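Local structure of exocyst complex component EXO70 (Saccharomyces cerevisiae, 2B1E) at residues Gly145-Ser148 / Lys149-Leu152; Tyr455-Ser458 / Asp459-Leu463. The protein serves as a subunit of the exocyst complex, which tethers secretory vesicles to sites of exocytosis, and plays a role in assembling that complex. All blocks are in the same frame, centred on the assembly; numbering follows the deposited sequence.

Interaction 1: residues Gly145-Ser148 / Lys149-Leu152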
# COMPACT_ATOMS: atom_id res chain seq x y z
N GLY A 145 1.76 37.02 3.61
CA GLY A 145 0.34 37.14 3.35
C GLY A 145 -0.02 37.10 1.88
O GLY A 145 -0.95 36.40 1.48
N GLU A 146 0.72 37.84 1.06
CA GLU A 146 0.44 37.88 -0.37
C GLU A 146 0.71 36.55 -1.07
O GLU A 146 -0.07 36.11 -1.91
CB GLU A 146 1.24 38.99 -1.05
CG GLU A 146 0.82 40.40 -0.66
CD GLU A 146 -0.68 40.64 -0.81
OE1 GLU A 146 -1.22 40.45 -1.92
OE2 GLU A 146 -1.32 41.02 0.20
N ARG A 147 1.82 35.90 -0.72
CA ARG A 147 2.17 34.63 -1.33
C ARG A 147 1.19 33.51 -0.97
O ARG A 147 0.73 32.79 -1.85
CB ARG A 147 3.59 34.22 -0.93
CG ARG A 147 4.69 35.05 -1.58
CD ARG A 147 4.65 34.91 -3.10
NE ARG A 147 4.70 33.51 -3.51
CZ ARG A 147 4.49 33.08 -4.75
NH1 ARG A 147 4.21 33.95 -5.72
NH2 ARG A 147 4.55 31.79 -5.02
N SER A 148 0.88 33.36 0.31
CA SER A 148 -0.03 32.29 0.71
C SER A 148 -1.44 32.50 0.15
O SER A 148 -2.15 31.53 -0.10
CB SER A 148 -0.07 32.15 2.24
OG SER A 148 -0.49 33.34 2.87
N LYS A 149 -1.83 33.75 -0.07
CA LYS A 149 -3.16 33.99 -0.63
C LYS A 149 -3.19 33.55 -2.09
O LYS A 149 -4.12 32.88 -2.53
CB LYS A 149 -3.53 35.47 -0.52
CG LYS A 149 -3.83 35.92 0.91
CD LYS A 149 -4.49 37.30 0.96
CE LYS A 149 -3.60 38.40 0.39
NZ LYS A 149 -3.47 38.34 -1.10
N LEU A 150 -2.15 33.91 -2.84
CA LEU A 150 -2.04 33.56 -4.24
C LEU A 150 -2.07 32.04 -4.43
O LEU A 150 -2.86 31.51 -5.22
CB LEU A 150 -0.73 34.11 -4.81
CG LEU A 150 -0.55 34.30 -6.33
CD1 LEU A 150 0.93 34.34 -6.64
CD2 LEU A 150 -1.22 33.19 -7.11
N ILE A 151 -1.20 31.34 -3.71
CA ILE A 151 -1.10 29.89 -3.81
C ILE A 151 -2.39 29.19 -3.40
O ILE A 151 -2.80 28.22 -4.03
CB ILE A 151 0.06 29.36 -2.94
CG1 ILE A 151 1.38 29.98 -3.42
CG2 ILE A 151 0.13 27.83 -3.02
CD1 ILE A 151 2.58 29.66 -2.55
N LEU A 152 -3.03 29.66 -2.34
CA LEU A 152 -4.27 29.05 -1.90
C LEU A 152 -5.34 29.14 -3.00
O LEU A 152 -6.14 28.22 -3.16
CB LEU A 152 -4.77 29.72 -0.62
CG LEU A 152 -3.95 29.37 0.63
CD1 LEU A 152 -4.41 30.22 1.81
CD2 LEU A 152 -4.10 27.87 0.94

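Interaction 2: residues Tyr455-Ser458 / Asp459-Leu463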
# COMPACT_ATOMS: atom_id res chain seq x y z
N TYR A 455 -4.85 -36.69 0.91
CA TYR A 455 -6.18 -36.99 1.45
C TYR A 455 -6.89 -37.98 0.51
O TYR A 455 -7.50 -38.95 0.96
CB TYR A 455 -7.05 -35.72 1.56
CG TYR A 455 -6.99 -35.01 2.90
CD1 TYR A 455 -5.77 -34.63 3.45
CD2 TYR A 455 -8.15 -34.66 3.59
CE1 TYR A 455 -5.70 -33.94 4.64
CE2 TYR A 455 -8.09 -33.95 4.79
CZ TYR A 455 -6.86 -33.60 5.31
OH TYR A 455 -6.76 -32.92 6.51
N MET A 456 -6.80 -37.74 -0.79
CA MET A 456 -7.45 -38.61 -1.78
C MET A 456 -6.82 -39.99 -1.91
O MET A 456 -7.50 -40.95 -2.28
CB MET A 456 -7.48 -37.94 -3.17
CG MET A 456 -8.40 -36.72 -3.29
SD MET A 456 -8.72 -36.18 -5.01
CE MET A 456 -7.08 -35.87 -5.55
N VAL A 457 -5.53 -40.10 -1.63
CA VAL A 457 -4.82 -41.38 -1.73
C VAL A 457 -4.92 -42.19 -0.44
O VAL A 457 -4.74 -43.41 -0.45
CB VAL A 457 -3.32 -41.14 -2.08
CG1 VAL A 457 -2.54 -42.44 -2.05
CG2 VAL A 457 -3.21 -40.51 -3.47
N SER A 458 -5.23 -41.51 0.67
CA SER A 458 -5.29 -42.15 1.98
C SER A 458 -6.13 -43.41 2.12
O SER A 458 -5.69 -44.38 2.73
CB SER A 458 -5.74 -41.15 3.05
OG SER A 458 -5.65 -41.76 4.33
N ASP A 459 -7.33 -43.40 1.56
CA ASP A 459 -8.21 -44.56 1.65
C ASP A 459 -7.59 -45.75 0.92
O ASP A 459 -7.79 -46.91 1.31
CB ASP A 459 -9.59 -44.23 1.07
CG ASP A 459 -10.40 -43.28 1.97
OD1 ASP A 459 -9.82 -42.66 2.89
OD2 ASP A 459 -11.63 -43.14 1.75
N TRP A 460 -6.83 -45.48 -0.13
CA TRP A 460 -6.18 -46.56 -0.86
C TRP A 460 -5.05 -47.14 -0.00
O TRP A 460 -4.76 -48.33 -0.08
CB TRP A 460 -5.62 -46.06 -2.20
CG TRP A 460 -6.66 -45.66 -3.19
CD1 TRP A 460 -7.17 -44.41 -3.39
CD2 TRP A 460 -7.34 -46.52 -4.12
NE1 TRP A 460 -8.12 -44.43 -4.39
CE2 TRP A 460 -8.24 -45.72 -4.85
CE3 TRP A 460 -7.26 -47.90 -4.41
CZ2 TRP A 460 -9.07 -46.24 -5.85
CZ3 TRP A 460 -8.09 -48.42 -5.40
CH2 TRP A 460 -8.98 -47.59 -6.11
N ARG A 461 -4.41 -46.29 0.81
CA ARG A 461 -3.34 -46.77 1.68
C ARG A 461 -3.92 -47.74 2.71
O ARG A 461 -3.29 -48.76 3.04
CB ARG A 461 -2.64 -45.60 2.39
CG ARG A 461 -1.84 -44.68 1.47
CD ARG A 461 -0.98 -43.69 2.25
NE ARG A 461 -1.73 -42.55 2.78
CZ ARG A 461 -1.77 -41.35 2.22
NH1 ARG A 461 -1.10 -41.11 1.10
NH2 ARG A 461 -2.47 -40.37 2.77
N ASP A 462 -5.12 -47.44 3.21
CA ASP A 462 -5.78 -48.32 4.18
C ASP A 462 -6.03 -49.69 3.56
O ASP A 462 -5.81 -50.73 4.18
CB ASP A 462 -7.11 -47.72 4.64
CG ASP A 462 -6.93 -46.43 5.43
OD1 ASP A 462 -5.77 -46.06 5.71
OD2 ASP A 462 -7.95 -45.81 5.79
N LEU A 463 -6.50 -49.69 2.32
CA LEU A 463 -6.77 -50.93 1.59
C LEU A 463 -5.53 -51.81 1.50
O LEU A 463 -5.58 -53.01 1.82
CB LEU A 463 -7.25 -50.59 0.17
CG LEU A 463 -7.52 -51.77 -0.77
CD1 LEU A 463 -8.66 -52.60 -0.22
CD2 LEU A 463 -7.88 -51.28 -2.15
O HOH W 1 -8.76 -41.30 0.20
O HOH W 2 -8.80 -41.46 -4.71
O HOH W 3 -8.16 -43.22 5.10
O HOH W 4 -2.90 -41.43 5.15

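Interaction 1: residues Gly145-Ser148 / Lys149-Leu152
Lys149 bends back along one turn of helix to reach Glu146, three residues earlier. Lys149 CB lies 3.4 Å from Gly145 O. Lys149 CG comes closer to the same atom, at 3.0 Å from Gly145 O. CD and CE both stay beside that carbonyl oxygen. A bend at chi3 (-62°) brings Lys149 CE to 3.5 Å from Glu146 OE2. A second bend at chi4 (72°) swings Lys149 NZ to 3.2 Å from Glu146 OE1, where it forms a salt bridge. The ammonium comes from above the carboxylate plane, 55° out of it. The two side chains lie alongside each other and point the same way.

The backbone beneath is regular helix. Ile151 N donates an almost straight bond to Arg147 O, 3.0 Å away. Leu152 N bonds to Ser148 O, also at 3.0 Å. Ser148 OG takes a partner one turn back, bonding to Val144 O.

Arg147 leaves on another side of the helix. Arg147 NH1 lies 3.4 Å from Leu150 CD1, with Ile151 CD1 near NH2; both methyls meet the guanidinium obliquely. The polar tip is held by a salt bridge to Glu194 and a hydrogen bond to Tyr115.

Helix 136-155 thus packs Arg147 and Ile151 against helices 180-201 and 209-233. Leu152 also touches helix 209-233, and Glu146 rests on Ile91 and Leu94 of helix 66-94.

Interaction 2: residues Tyr455-Ser458 / Asp459-Leu463
The Arg461 guanidinium lies with one face on the backbone of Val457 and Ser458. Val457 C sits over its centre. Ser458 CA is nearer the rim, 3.4 Å from Arg461 NH2. Water 4 meets the guanidinium edge, in plane, 2.6 Å from Arg461 NH2, and also donates to Ser458 OG. The Trp460 ring is met at its edge. Met456 O lies there in plane, 3.6 Å from Trp460 CD1, with Val457 O close by. Water 2 takes the NE1 hydrogen at the same edge and passes its own to Met456 O.

Helix 440-473 belongs to the elongated helical array of Exo70, and this turn of it is opened by water. Tyr455 O stands 4.5 Å from Asp459 N. Water 1 bridges them, accepting from Asp459 N and donating to Tyr455 O. Trp460 N makes a weak bond of 3.0 Å to Val457 O. Arg461 N bonds to Val457 O and weakly to Ser458 O; Asp462 N then bonds to Ser458 O.

Water 3 bonds to Ser458 OG and donates to Asp459 OD1 and Asp462 OD2. Ser458 OG also bonds to Pro402 O. The Arg461 chain, bent at chi3 (-78°), turns NH2 back to Ser454 OG. A leucine at Arg461 would probably leave Ser454 OG and water 4 without this donor and bare the backbone beneath the guanidinium. Trp460 packs on helices 483-504 and 512-537.

Interaction 1 and interaction 2 are far apart in one elongated, mostly helical chain. Their centres are about 78 Å apart, and their nearest atoms about 61 Å. They lie on opposite sides of the chain's centre, with their own centres about 34 Å and 44 Å from it. They do not touch, and they follow in series along the sequence. Each is a local contact within a single helix, the first regular and the second hydrated. No ligand takes part in either, so the two are related by their positions along the rod. In both, an arginine finds polar partners beyond its own segments.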